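Local coordinates for virulence protein STM3117 (PDB 3HUH) that promotes the replication of Salmonella inside host macrophages and may take part in the biosynthesis and modification of cell-wall peptidoglycan, at residues L27-S32 / D134-E139; T36-Y41 / F47-F52; K53-A58 / M73-K78; T95-V100 / M126-R131. All blocks are in the same frame, centred on the assembly; numbering follows the deposited sequence.

Contact 1 (L27-S32 / D134-E139); sequences LVLTVS and DGNLIE
The backbones come nearest at Val31 and Asp134, whose CA atoms are 6.5 Å apart, and diverge to 9.1 Å between the CA atoms of Leu29 and Asn136, so side chains rather than paired strands make the junction. The Asp134 carboxylate does most of the work, and its two oxygens have different surroundings. OD1 accepts the backbone N-H of Ser32 at 3.0 Å from N; the bond is fairly straight, 164° at the hydrogen, and arrives on the syn side, 27° out of the carboxylate plane. Ser32 OG lies 3.1 Å from the same Asp134 OD1, which places two polar atoms of Ser32 at one oxygen. OD2 instead rests on the flank of Val31, 3.4 Å from Val31 CB and equally far from Val31 CG1. That methyl is opposite the carbonyl carbon (chi1 -59°), and the two side chains cross at about a right angle. Farther along, Leu29 slides past Asn136 in the opposite direction, a looser contact. Asp132 OD1 accepts the backbone N-H groups of both Asp134 and Asn136, bracing the turn that presents the carboxylate. The contact therefore ties the end of strand 21-31 in one sheet to the loop leading into strand 137-142 of the other. Helix 34-43 lies beside this junction, with Thr37 against Val31 and Asp134, and Tyr41 against Leu29 and Ile138.

Contact 2 (T36-Y41 / F47-F52); sequences TTIRFY and FSAVTF
In both Tyr41 and Phe47, CG stands opposite the carbonyl carbon and beside the backbone N (chi1 -67° in Phe47); with the backbones placed as they are, the side chains run abreast and point the same way. The rings meet obliquely, Tyr41 CD2 approaching Phe47 CE2 to 3.5 Å. Their planes differ by only 23°, but the centroids are 5.6 Å apart: the rings are near parallel but slid apart, with little overlap. Phe40 lies over a face of the tyrosine, its CD2 3.7 Å above the Tyr41 ring plane. The backbones join at the same two residues, since Phe47 N donates to Tyr41 O at 2.9 Å with 158° at the hydrogen. This bond fastens the last turn of helix 34-43 to the residue that leads into strand 48-52. Two residues on, Ala49 CB touches Ile38 CG2 at 3.7 Å, with Ile38 CD1 a little farther off. Beyond the two segments, Phe47 stacks with Phe61 and meets Phe91 edge-to-face, while Tyr41 OH is hydrogen-bonded to Asp132 OD2. Chemically, then, the tyrosine is divided: its hydrocarbon part joins an aromatic cluster of Phe47, Phe61 and Phe91 that reaches both sheets, and its hydroxyl is fixed by an acidic partner, which should restrict movement of the whole side chain.

Contact 3 (K53-A58 / M73-K78); sequences KQNRKA and MEFEPK
Arg56 and Phe75 form a stacked cation-pi pair at the surface, joining the start of strand 56-61 to the irregular loop that follows strand 64-70. The guanidinium lies flat on the ring: the planes are 4° apart, and Arg56 CZ is 3.7 Å from the Phe75 centroid, 24° off the ring normal. The group is displaced toward the root of the phenyl group: Arg56 CZ is 3.4 Å from Phe75 CG and Arg56 NH1 3.5 Å from Phe75 CB. The arginine chain is extended from CG to NE, which carries its aliphatic part over the same face. There CD makes a CH-pi contact, 3.9 Å from the Phe75 centroid. The opposite face of the ring has Met73 O above it near the rim, and His69 meets Phe75 edge-to-face. At the guanidinium edge, in its plane, a water accepts from Arg56 NH1 at 3.0 Å and donates to Glu76 O at 2.7 Å, bridging the two segments. The loop has its own brace, a salt bridge of 3.0 Å from Lys78 NZ to Glu74 OE2, with a longer one to Glu76. The chemistry is thus split by direction. The flat face of the cation is used for pi and dispersion contact, while its N-H groups point outward around the rim, where a water can be bound without disturbing the stack.

Contact 4 (T95-V100 / M126-R131); sequences TPINDV and MSIYIR
Ile97 N is hydrogen-bonded to Gln142 OE1, which ties the main residue of this contact to strand 137-142 right at the helix start. Pro96 occupies the N-cap position, and its O accepts the backbone N-H of Val100 at 3.1 Å from N and, weakly, that of Asp99. The protein belongs to the vicinal oxygen chelate (VOC) superfamily, built from paired beta-alpha-beta-beta-beta units, and here helix 97-106 packs on the sheet containing strands 123-131 and 137-142. The contact across the segments itself is apolar and has no hydrogen bond. Ile97 carries most of it, using both of its branches. Its chi1 of -159° swings CG1 toward the strand, and Ile97 CD1 then lies 3.8 Å from Met126 O and 4.3 Å from Ile128 CG2. The other branch, CG2, touches Met126 CG at 3.9 Å, the two side chains crossing at about a right angle. Bends at chi2 and chi3 then lead the sulfur end of Met126 away from the helix, leaving its CB and CG to do the touching. Ser127, between the two apolar strand residues, turns from the helix; its OG is hydrogen-bonded to Ser141 OG and Glu139 OE2. Val101 and Ile104, farther along the helix, also pack on Ile128. One turn after Ile97, Val100 CG1 reaches the same methyl of the strand, Ile128 CG2, at 4.4 Å.

How the contacts relate
Contacts 1 and 2 each touch all the others. Contact 2 meets contact 4 where Phe40 CZ lies 3.6 Å from Arg131 O, and contact 1 meets contact 4 through a probable backbone hydrogen bond, Ile138 N to Ile130 O, 2.8 Å. Contacts 2 and 3 are joined by neighbouring strands of one sheet, with Val50 N 2.9 Å from Ala58 O. Contacts 3 and 4 lie on opposite sides of the chain's centre, their centres about 31 Å apart and their nearest atoms about 17 Å apart, yet the dimer brings them together: Arg131 is hydrogen-bonded to Lys78 O of the second subunit. Sheets of this superfamily commonly enclose a metal or ligand cleft, but these contacts establish no such site.

Contact 1 (L27-S32 / D134-E139)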
loop_
_atom_site.group_PDB
_atom_site.type_symbol
_atom_site.label_atom_id
_atom_site.label_comp_id
_atom_site.label_asym_id
_atom_site.label_seq_id
_atom_site.Cartn_x
_atom_site.Cartn_y
_atom_site.Cartn_z
ATOM N N LEU A 27 5.282 1.040 -1.078
ATOM C CA LEU A 27 4.499 2.148 -0.573
ATOM C C LEU A 27 5.286 2.738 0.578
ATOM O O LEU A 27 6.213 2.112 1.096
ATOM C CB LEU A 27 3.111 1.677 -0.119
ATOM C CG LEU A 27 3.008 0.612 0.970
ATOM C CD1 LEU A 27 3.092 1.251 2.335
ATOM C CD2 LEU A 27 1.686 -0.111 0.823
ATOM N N VAL A 28 4.926 3.950 0.970
ATOM C CA VAL A 28 5.620 4.628 2.047
ATOM C C VAL A 28 4.751 4.823 3.278
ATOM O O VAL A 28 3.627 5.324 3.194
ATOM C CB VAL A 28 6.129 6.021 1.601
ATOM C CG1 VAL A 28 6.808 6.731 2.768
ATOM C CG2 VAL A 28 7.106 5.879 0.445
ATOM N N LEU A 29 5.277 4.403 4.421
ATOM C CA LEU A 29 4.586 4.587 5.684
ATOM C C LEU A 29 5.314 5.703 6.417
ATOM O O LEU A 29 6.540 5.702 6.490
ATOM C CB LEU A 29 4.635 3.316 6.543
ATOM C CG LEU A 29 3.790 2.117 6.112
ATOM C CD1 LEU A 29 3.975 0.978 7.116
ATOM C CD2 LEU A 29 2.318 2.531 6.042
ATOM N N THR A 30 4.559 6.669 6.932
ATOM C CA THR A 30 5.149 7.759 7.696
ATOM C C THR A 30 4.931 7.369 9.151
ATOM O O THR A 30 3.799 7.163 9.588
ATOM C CB THR A 30 4.472 9.095 7.367
ATOM O OG1 THR A 30 4.717 9.396 5.989
ATOM C CG2 THR A 30 5.042 10.224 8.236
ATOM N N VAL A 31 6.026 7.266 9.896
ATOM C CA VAL A 31 5.961 6.823 11.283
ATOM C C VAL A 31 6.619 7.759 12.293
ATOM O O VAL A 31 7.469 8.579 11.939
ATOM C CB VAL A 31 6.598 5.417 11.408
ATOM C CG1 VAL A 31 5.863 4.437 10.501
ATOM C CG2 VAL A 31 8.070 5.473 11.030
ATOM N N SER A 32 6.221 7.634 13.557
ATOM C CA SER A 32 6.797 8.478 14.600
ATOM C C SER A 32 8.230 8.066 14.934
ATOM O O SER A 32 9.095 8.919 15.155
ATOM C CB SER A 32 5.924 8.446 15.864
ATOM O OG SER A 32 5.831 7.143 16.413
ATOM N N ASP A 134 2.114 2.580 15.169
ATOM C CA ASP A 134 1.497 3.873 14.895
ATOM C C ASP A 134 -0.016 3.810 14.752
ATOM O O ASP A 134 -0.664 4.832 14.564
ATOM C CB ASP A 134 2.123 4.490 13.641
ATOM C CG ASP A 134 3.571 4.899 13.856
ATOM O OD1 ASP A 134 3.814 6.054 14.271
ATOM O OD2 ASP A 134 4.468 4.057 13.632
ATOM N N GLY A 135 -0.582 2.611 14.846
ATOM C CA GLY A 135 -2.021 2.482 14.732
ATOM C C GLY A 135 -2.511 2.052 13.360
ATOM O O GLY A 135 -3.718 1.957 13.132
ATOM N N ASN A 136 -1.586 1.808 12.434
ATOM C CA ASN A 136 -1.982 1.358 11.107
ATOM C C ASN A 136 -2.681 0.013 11.279
ATOM O O ASN A 136 -2.297 -0.793 12.138
ATOM C CB ASN A 136 -0.761 1.173 10.201
ATOM C CG ASN A 136 -0.028 2.478 9.925
ATOM O OD1 ASN A 136 1.196 2.551 10.042
ATOM N ND2 ASN A 136 -0.769 3.506 9.550
ATOM N N LEU A 137 -3.715 -0.226 10.482
ATOM C CA LEU A 137 -4.430 -1.494 10.560
ATOM C C LEU A 137 -3.738 -2.487 9.637
ATOM O O LEU A 137 -3.546 -2.214 8.444
ATOM C CB LEU A 137 -5.888 -1.320 10.140
ATOM C CG LEU A 137 -6.755 -2.580 10.259
ATOM C CD1 LEU A 137 -6.891 -2.988 11.727
ATOM C CD2 LEU A 137 -8.115 -2.312 9.648
ATOM N N ILE A 138 -3.352 -3.627 10.196
ATOM C CA ILE A 138 -2.682 -4.661 9.421
ATOM C C ILE A 138 -3.555 -5.907 9.391
ATOM O O ILE A 138 -3.851 -6.501 10.427
ATOM C CB ILE A 138 -1.311 -5.016 10.031
ATOM C CG1 ILE A 138 -0.453 -3.749 10.158
ATOM C CG2 ILE A 138 -0.621 -6.065 9.172
ATOM C CD1 ILE A 138 -0.228 -2.999 8.854
ATOM N N GLU A 139 -3.970 -6.279 8.187
ATOM C CA GLU A 139 -4.814 -7.440 7.960
ATOM C C GLU A 139 -3.908 -8.537 7.410
ATOM O O GLU A 139 -3.319 -8.378 6.344
ATOM C CB GLU A 139 -5.909 -7.078 6.941
ATOM C CG GLU A 139 -6.939 -8.173 6.658
ATOM C CD GLU A 139 -7.951 -7.779 5.582
ATOM O OE1 GLU A 139 -7.949 -6.604 5.152
ATOM O OE2 GLU A 139 -8.758 -8.644 5.162
#

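Contact 2 (T36-Y41 / F47-F52)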
loop_
_atom_site.group_PDB
_atom_site.type_symbol
_atom_site.label_atom_id
_atom_site.label_comp_id
_atom_site.label_asym_id
_atom_site.label_seq_id
_atom_site.Cartn_x
_atom_site.Cartn_y
_atom_site.Cartn_z
ATOM N N THR A 36 11.223 1.723 16.243
ATOM C CA THR A 36 10.092 0.995 16.804
ATOM C C THR A 36 9.307 0.258 15.719
ATOM O O THR A 36 8.879 -0.883 15.908
ATOM C CB THR A 36 9.151 1.956 17.548
ATOM O OG1 THR A 36 9.887 2.644 18.571
ATOM C CG2 THR A 36 8.010 1.198 18.179
ATOM N N THR A 37 9.126 0.922 14.583
ATOM C CA THR A 37 8.405 0.341 13.459
ATOM C C THR A 37 9.157 -0.870 12.927
ATOM O O THR A 37 8.564 -1.925 12.673
ATOM C CB THR A 37 8.226 1.391 12.341
ATOM O OG1 THR A 37 7.325 2.407 12.793
ATOM C CG2 THR A 37 7.679 0.758 11.072
ATOM N N ILE A 38 10.468 -0.723 12.769
ATOM C CA ILE A 38 11.291 -1.810 12.260
ATOM C C ILE A 38 11.197 -3.031 13.169
ATOM O O ILE A 38 11.005 -4.154 12.696
ATOM C CB ILE A 38 12.769 -1.357 12.108
ATOM C CG1 ILE A 38 12.890 -0.418 10.895
ATOM C CG2 ILE A 38 13.691 -2.577 11.954
ATOM C CD1 ILE A 38 14.297 0.133 10.641
ATOM N N ARG A 39 11.319 -2.819 14.475
ATOM C CA ARG A 39 11.237 -3.938 15.407
ATOM C C ARG A 39 9.926 -4.707 15.270
ATOM O O ARG A 39 9.914 -5.937 15.292
ATOM C CB ARG A 39 11.420 -3.455 16.848
ATOM C CG ARG A 39 12.873 -3.285 17.259
ATOM C CD ARG A 39 13.002 -3.103 18.770
ATOM N NE ARG A 39 14.363 -3.362 19.243
ATOM C CZ ARG A 39 15.429 -2.637 18.915
ATOM N NH1 ARG A 39 15.308 -1.592 18.105
ATOM N NH2 ARG A 39 16.621 -2.960 19.402
ATOM N N PHE A 40 8.823 -3.985 15.112
ATOM C CA PHE A 40 7.520 -4.624 14.963
ATOM C C PHE A 40 7.433 -5.463 13.684
ATOM O O PHE A 40 7.097 -6.653 13.734
ATOM C CB PHE A 40 6.407 -3.573 14.943
ATOM C CG PHE A 40 5.037 -4.147 14.687
ATOM C CD1 PHE A 40 4.325 -4.768 15.711
ATOM C CD2 PHE A 40 4.464 -4.079 13.417
ATOM C CE1 PHE A 40 3.057 -5.311 15.474
ATOM C CE2 PHE A 40 3.196 -4.620 13.165
ATOM C CZ PHE A 40 2.490 -5.237 14.198
ATOM N N TYR A 41 7.745 -4.858 12.540
ATOM C CA TYR A 41 7.648 -5.594 11.285
ATOM C C TYR A 41 8.626 -6.756 11.166
ATOM O O TYR A 41 8.308 -7.779 10.554
ATOM C CB TYR A 41 7.761 -4.637 10.086
ATOM C CG TYR A 41 6.486 -3.841 9.878
ATOM C CD1 TYR A 41 6.295 -2.613 10.507
ATOM C CD2 TYR A 41 5.435 -4.357 9.113
ATOM C CE1 TYR A 41 5.090 -1.914 10.385
ATOM C CE2 TYR A 41 4.223 -3.670 8.990
ATOM C CZ TYR A 41 4.055 -2.453 9.628
ATOM O OH TYR A 41 2.847 -1.796 9.525
ATOM N N PHE A 47 9.439 -9.373 8.354
ATOM C CA PHE A 47 10.052 -8.598 7.273
ATOM C C PHE A 47 11.540 -8.390 7.567
ATOM O O PHE A 47 12.005 -8.654 8.680
ATOM C CB PHE A 47 9.377 -7.229 7.139
ATOM C CG PHE A 47 7.944 -7.286 6.673
ATOM C CD1 PHE A 47 7.331 -8.495 6.348
ATOM C CD2 PHE A 47 7.211 -6.114 6.544
ATOM C CE1 PHE A 47 6.006 -8.523 5.897
ATOM C CE2 PHE A 47 5.887 -6.132 6.094
ATOM C CZ PHE A 47 5.285 -7.339 5.770
ATOM N N SER A 48 12.282 -7.902 6.579
ATOM C CA SER A 48 13.714 -7.659 6.751
ATOM C C SER A 48 14.058 -6.206 6.443
ATOM O O SER A 48 13.829 -5.734 5.330
ATOM C CB SER A 48 14.531 -8.577 5.840
ATOM O OG SER A 48 14.303 -9.940 6.150
ATOM N N ALA A 49 14.616 -5.504 7.423
ATOM C CA ALA A 49 14.977 -4.102 7.232
ATOM C C ALA A 49 16.290 -3.919 6.476
ATOM O O ALA A 49 17.244 -4.680 6.661
ATOM C CB ALA A 49 15.053 -3.384 8.589
ATOM N N VAL A 50 16.325 -2.909 5.611
ATOM C CA VAL A 50 17.524 -2.589 4.838
ATOM C C VAL A 50 17.676 -1.079 4.764
ATOM O O VAL A 50 16.751 -0.334 5.101
ATOM C CB VAL A 50 17.456 -3.113 3.390
ATOM C CG1 VAL A 50 17.331 -4.624 3.381
ATOM C CG2 VAL A 50 16.298 -2.455 2.650
ATOM N N THR A 51 18.846 -0.638 4.319
ATOM C CA THR A 51 19.131 0.781 4.178
ATOM C C THR A 51 19.515 1.040 2.728
ATOM O O THR A 51 20.467 0.445 2.220
ATOM C CB THR A 51 20.299 1.211 5.088
ATOM O OG1 THR A 51 19.989 0.890 6.448
ATOM C CG2 THR A 51 20.543 2.714 4.974
ATOM N N PHE A 52 18.762 1.910 2.063
ATOM C CA PHE A 52 19.033 2.255 0.675
ATOM C C PHE A 52 19.257 3.760 0.569
ATOM O O PHE A 52 18.949 4.506 1.499
ATOM C CB PHE A 52 17.874 1.807 -0.229
ATOM C CG PHE A 52 16.597 2.570 -0.018
ATOM C CD1 PHE A 52 16.259 3.621 -0.860
ATOM C CD2 PHE A 52 15.714 2.215 1.002
ATOM C CE1 PHE A 52 15.064 4.312 -0.702
ATOM C CE2 PHE A 52 14.508 2.902 1.172
ATOM C CZ PHE A 52 14.184 3.953 0.315
#

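Contact 3 (K53-A58 / M73-K78)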
loop_
_atom_site.group_PDB
_atom_site.type_symbol
_atom_site.label_atom_id
_atom_site.label_comp_id
_atom_site.label_asym_id
_atom_site.label_seq_id
_atom_site.Cartn_x
_atom_site.Cartn_y
_atom_site.Cartn_z
ATOM N N LYS A 53 19.793 4.203 -0.564
ATOM C CA LYS A 53 20.077 5.618 -0.757
ATOM C C LYS A 53 20.889 6.151 0.421
ATOM O O LYS A 53 20.637 7.245 0.922
ATOM C CB LYS A 53 18.780 6.416 -0.906
ATOM C CG LYS A 53 18.448 6.800 -2.342
ATOM C CD LYS A 53 18.282 5.581 -3.236
ATOM C CE LYS A 53 18.003 5.986 -4.678
ATOM N NZ LYS A 53 19.168 6.658 -5.323
ATOM N N GLN A 54 21.852 5.346 0.860
ATOM C CA GLN A 54 22.760 5.680 1.958
ATOM C C GLN A 54 22.216 5.741 3.384
ATOM O O GLN A 54 22.870 5.265 4.312
ATOM C CB GLN A 54 23.481 7.004 1.666
ATOM C CG GLN A 54 24.428 7.426 2.787
ATOM C CD GLN A 54 25.047 8.798 2.569
ATOM O OE1 GLN A 54 24.345 9.809 2.478
ATOM N NE2 GLN A 54 26.372 8.839 2.490
ATOM N N ASN A 55 21.034 6.322 3.575
ATOM C CA ASN A 55 20.496 6.461 4.925
ATOM C C ASN A 55 18.987 6.263 5.083
ATOM O O ASN A 55 18.430 6.595 6.127
ATOM C CB ASN A 55 20.856 7.847 5.464
ATOM C CG ASN A 55 20.439 8.954 4.511
ATOM O OD1 ASN A 55 19.459 8.812 3.780
ATOM N ND2 ASN A 55 21.175 10.057 4.517
ATOM N N ARG A 56 18.326 5.722 4.068
ATOM C CA ARG A 56 16.885 5.516 4.152
ATOM C C ARG A 56 16.561 4.079 4.523
ATOM O O ARG A 56 17.300 3.160 4.167
ATOM C CB ARG A 56 16.234 5.873 2.821
ATOM C CG ARG A 56 16.621 7.259 2.326
ATOM C CD ARG A 56 15.672 7.722 1.269
ATOM N NE ARG A 56 16.076 9.002 0.701
ATOM C CZ ARG A 56 15.345 9.675 -0.177
ATOM N NH1 ARG A 56 14.175 9.182 -0.569
ATOM N NH2 ARG A 56 15.791 10.823 -0.680
ATOM N N LYS A 57 15.455 3.886 5.235
ATOM C CA LYS A 57 15.046 2.555 5.667
ATOM C C LYS A 57 13.859 1.988 4.906
ATOM O O LYS A 57 12.932 2.716 4.528
ATOM C CB LYS A 57 14.692 2.558 7.155
ATOM C CG LYS A 57 15.873 2.701 8.096
ATOM C CD LYS A 57 16.466 4.082 8.069
ATOM C CE LYS A 57 17.614 4.163 9.059
ATOM N NZ LYS A 57 18.710 3.209 8.717
ATOM N N ALA A 58 13.899 0.678 4.688
ATOM C CA ALA A 58 12.822 -0.034 4.021
ATOM C C ALA A 58 12.684 -1.409 4.658
ATOM O O ALA A 58 13.602 -1.903 5.325
ATOM C CB ALA A 58 13.106 -0.169 2.534
ATOM N N MET A 73 11.388 14.229 9.144
ATOM C CA MET A 73 12.417 13.975 8.140
ATOM C C MET A 73 11.873 13.127 6.998
ATOM O O MET A 73 12.487 12.162 6.556
ATOM C CB MET A 73 13.686 13.362 8.754
ATOM C CG MET A 73 13.591 11.984 9.358
ATOM S SD MET A 73 15.191 11.539 10.146
ATOM C CE MET A 73 16.329 11.616 8.735
ATOM N N GLU A 74 10.703 13.532 6.510
ATOM C CA GLU A 74 10.034 12.853 5.407
ATOM C C GLU A 74 10.607 13.309 4.060
ATOM O O GLU A 74 10.617 14.499 3.751
ATOM C CB GLU A 74 8.534 13.154 5.465
ATOM C CG GLU A 74 7.900 12.752 6.790
ATOM C CD GLU A 74 6.536 13.377 7.012
ATOM O OE1 GLU A 74 5.990 13.224 8.127
ATOM O OE2 GLU A 74 6.016 14.016 6.082
ATOM N N PHE A 75 11.074 12.361 3.255
ATOM C CA PHE A 75 11.635 12.697 1.950
ATOM C C PHE A 75 10.559 13.085 0.937
ATOM O O PHE A 75 9.426 12.604 1.007
ATOM C CB PHE A 75 12.472 11.530 1.440
ATOM C CG PHE A 75 13.581 11.157 2.367
ATOM C CD1 PHE A 75 13.488 10.032 3.175
ATOM C CD2 PHE A 75 14.707 11.966 2.467
ATOM C CE1 PHE A 75 14.506 9.713 4.078
ATOM C CE2 PHE A 75 15.725 11.661 3.364
ATOM C CZ PHE A 75 15.623 10.531 4.171
ATOM N N GLU A 76 10.935 13.950 -0.003
ATOM C CA GLU A 76 10.026 14.468 -1.027
ATOM C C GLU A 76 10.278 13.872 -2.415
ATOM O O GLU A 76 11.406 13.501 -2.743
ATOM C CB GLU A 76 10.179 15.989 -1.105
ATOM C CG GLU A 76 10.135 16.699 0.239
ATOM C CD GLU A 76 8.793 17.341 0.527
ATOM O OE1 GLU A 76 8.641 17.934 1.618
ATOM O OE2 GLU A 76 7.896 17.253 -0.338
ATOM N N PRO A 77 9.223 13.757 -3.245
ATOM C CA PRO A 77 7.840 14.135 -2.943
ATOM C C PRO A 77 7.218 13.094 -2.015
ATOM O O PRO A 77 7.738 11.986 -1.886
ATOM C CB PRO A 77 7.185 14.147 -4.322
ATOM C CG PRO A 77 7.862 13.005 -4.993
ATOM C CD PRO A 77 9.323 13.216 -4.613
ATOM N N LYS A 78 6.108 13.453 -1.375
ATOM C CA LYS A 78 5.431 12.548 -0.450
ATOM C C LYS A 78 3.915 12.755 -0.526
ATOM O O LYS A 78 3.430 13.563 -1.317
ATOM C CB LYS A 78 5.919 12.824 0.977
ATOM C CG LYS A 78 5.671 14.264 1.424
ATOM C CD LYS A 78 6.409 14.609 2.719
ATOM C CE LYS A 78 6.023 16.001 3.193
ATOM N NZ LYS A 78 6.746 16.406 4.426
HETATM O O HOH W 1 13.102 11.480 -2.207
#

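Contact 4 (T95-V100 / M126-R131)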
loop_
_atom_site.group_PDB
_atom_site.type_symbol
_atom_site.label_atom_id
_atom_site.label_comp_id
_atom_site.label_asym_id
_atom_site.label_seq_id
_atom_site.Cartn_x
_atom_site.Cartn_y
_atom_site.Cartn_z
ATOM N N THR A 95 1.361 -19.224 5.663
ATOM C CA THR A 95 1.327 -19.944 6.931
ATOM C C THR A 95 -0.143 -20.186 7.284
ATOM O O THR A 95 -0.981 -19.311 7.078
ATOM C CB THR A 95 1.989 -19.094 8.040
ATOM O OG1 THR A 95 3.357 -18.838 7.690
ATOM C CG2 THR A 95 1.936 -19.807 9.386
ATOM N N PRO A 96 -0.482 -21.387 7.796
ATOM C CA PRO A 96 -1.887 -21.640 8.150
ATOM C C PRO A 96 -2.371 -20.497 9.046
ATOM O O PRO A 96 -1.728 -20.176 10.046
ATOM C CB PRO A 96 -1.820 -22.975 8.885
ATOM C CG PRO A 96 -0.670 -23.670 8.205
ATOM C CD PRO A 96 0.359 -22.560 8.101
ATOM N N ILE A 97 -3.503 -19.895 8.695
ATOM C CA ILE A 97 -4.009 -18.756 9.452
ATOM C C ILE A 97 -4.173 -18.992 10.955
ATOM O O ILE A 97 -3.949 -18.079 11.740
ATOM C CB ILE A 97 -5.335 -18.218 8.839
ATOM C CG1 ILE A 97 -5.566 -16.768 9.285
ATOM C CG2 ILE A 97 -6.506 -19.098 9.233
ATOM C CD1 ILE A 97 -4.474 -15.804 8.821
ATOM N N ASN A 98 -4.547 -20.201 11.366
ATOM C CA ASN A 98 -4.688 -20.471 12.795
ATOM C C ASN A 98 -3.323 -20.485 13.486
ATOM O O ASN A 98 -3.208 -20.132 14.667
ATOM C CB ASN A 98 -5.434 -21.791 13.028
ATOM C CG ASN A 98 -6.912 -21.686 12.683
ATOM O OD1 ASN A 98 -7.425 -20.588 12.443
ATOM N ND2 ASN A 98 -7.605 -22.820 12.665
ATOM N N ASP A 99 -2.284 -20.886 12.761
ATOM C CA ASP A 99 -0.948 -20.881 13.341
ATOM C C ASP A 99 -0.528 -19.419 13.496
ATOM O O ASP A 99 0.146 -19.050 14.462
ATOM C CB ASP A 99 0.058 -21.619 12.442
ATOM C CG ASP A 99 -0.160 -23.126 12.424
ATOM O OD1 ASP A 99 -0.751 -23.671 13.385
ATOM O OD2 ASP A 99 0.282 -23.773 11.451
ATOM N N VAL A 100 -0.945 -18.580 12.548
ATOM C CA VAL A 100 -0.614 -17.162 12.606
ATOM C C VAL A 100 -1.300 -16.540 13.818
ATOM O O VAL A 100 -0.702 -15.742 14.539
ATOM C CB VAL A 100 -1.081 -16.413 11.336
ATOM C CG1 VAL A 100 -0.808 -14.916 11.482
ATOM C CG2 VAL A 100 -0.354 -16.962 10.111
ATOM N N MET A 126 -9.239 -15.656 4.828
ATOM C CA MET A 126 -9.533 -15.669 6.262
ATOM C C MET A 126 -8.562 -14.631 6.800
ATOM O O MET A 126 -7.355 -14.756 6.609
ATOM C CB MET A 126 -9.241 -17.031 6.894
ATOM C CG MET A 126 -9.710 -17.147 8.363
ATOM S SD MET A 126 -11.522 -16.968 8.601
ATOM C CE MET A 126 -12.072 -17.753 7.160
ATOM N N SER A 127 -9.087 -13.609 7.468
ATOM C CA SER A 127 -8.245 -12.526 7.965
ATOM C C SER A 127 -8.183 -12.343 9.469
ATOM O O SER A 127 -9.157 -12.576 10.183
ATOM C CB SER A 127 -8.706 -11.195 7.369
ATOM O OG SER A 127 -8.679 -11.203 5.956
ATOM N N ILE A 128 -7.020 -11.899 9.926
ATOM C CA ILE A 128 -6.793 -11.593 11.327
ATOM C C ILE A 128 -6.274 -10.155 11.277
ATOM O O ILE A 128 -5.473 -9.815 10.404
ATOM C CB ILE A 128 -5.744 -12.544 11.952
ATOM C CG1 ILE A 128 -5.684 -12.326 13.466
ATOM C CG2 ILE A 128 -4.389 -12.333 11.311
ATOM C CD1 ILE A 128 -6.972 -12.702 14.180
ATOM N N TYR A 129 -6.752 -9.303 12.180
ATOM C CA TYR A 129 -6.339 -7.903 12.199
ATOM C C TYR A 129 -5.575 -7.516 13.450
ATOM O O TYR A 129 -5.960 -7.882 14.561
ATOM C CB TYR A 129 -7.554 -6.976 12.123
ATOM C CG TYR A 129 -8.399 -7.076 10.878
ATOM C CD1 TYR A 129 -8.274 -6.136 9.854
ATOM C CD2 TYR A 129 -9.370 -8.067 10.750
ATOM C CE1 TYR A 129 -9.106 -6.174 8.736
ATOM C CE2 TYR A 129 -10.206 -8.115 9.638
ATOM C CZ TYR A 129 -10.071 -7.164 8.637
ATOM O OH TYR A 129 -10.919 -7.181 7.556
ATOM N N ILE A 130 -4.493 -6.769 13.260
ATOM C CA ILE A 130 -3.695 -6.258 14.372
ATOM C C ILE A 130 -3.310 -4.832 14.001
ATOM O O ILE A 130 -3.646 -4.352 12.915
ATOM C CB ILE A 130 -2.404 -7.087 14.622
ATOM C CG1 ILE A 130 -1.533 -7.118 13.361
ATOM C CG2 ILE A 130 -2.772 -8.499 15.063
ATOM C CD1 ILE A 130 -0.219 -7.840 13.536
ATOM N N ARG A 131 -2.626 -4.143 14.901
ATOM C CA ARG A 131 -2.200 -2.783 14.622
ATOM C C ARG A 131 -0.711 -2.651 14.842
ATOM O O ARG A 131 -0.146 -3.304 15.724
ATOM C CB ARG A 131 -2.923 -1.781 15.520
ATOM C CG ARG A 131 -4.376 -1.579 15.150
ATOM C CD ARG A 131 -5.006 -0.437 15.916
ATOM N NE ARG A 131 -6.446 -0.402 15.678
ATOM C CZ ARG A 131 -7.014 -0.020 14.540
ATOM N NH1 ARG A 131 -6.265 0.381 13.519
ATOM N NH2 ARG A 131 -8.334 -0.064 14.414
#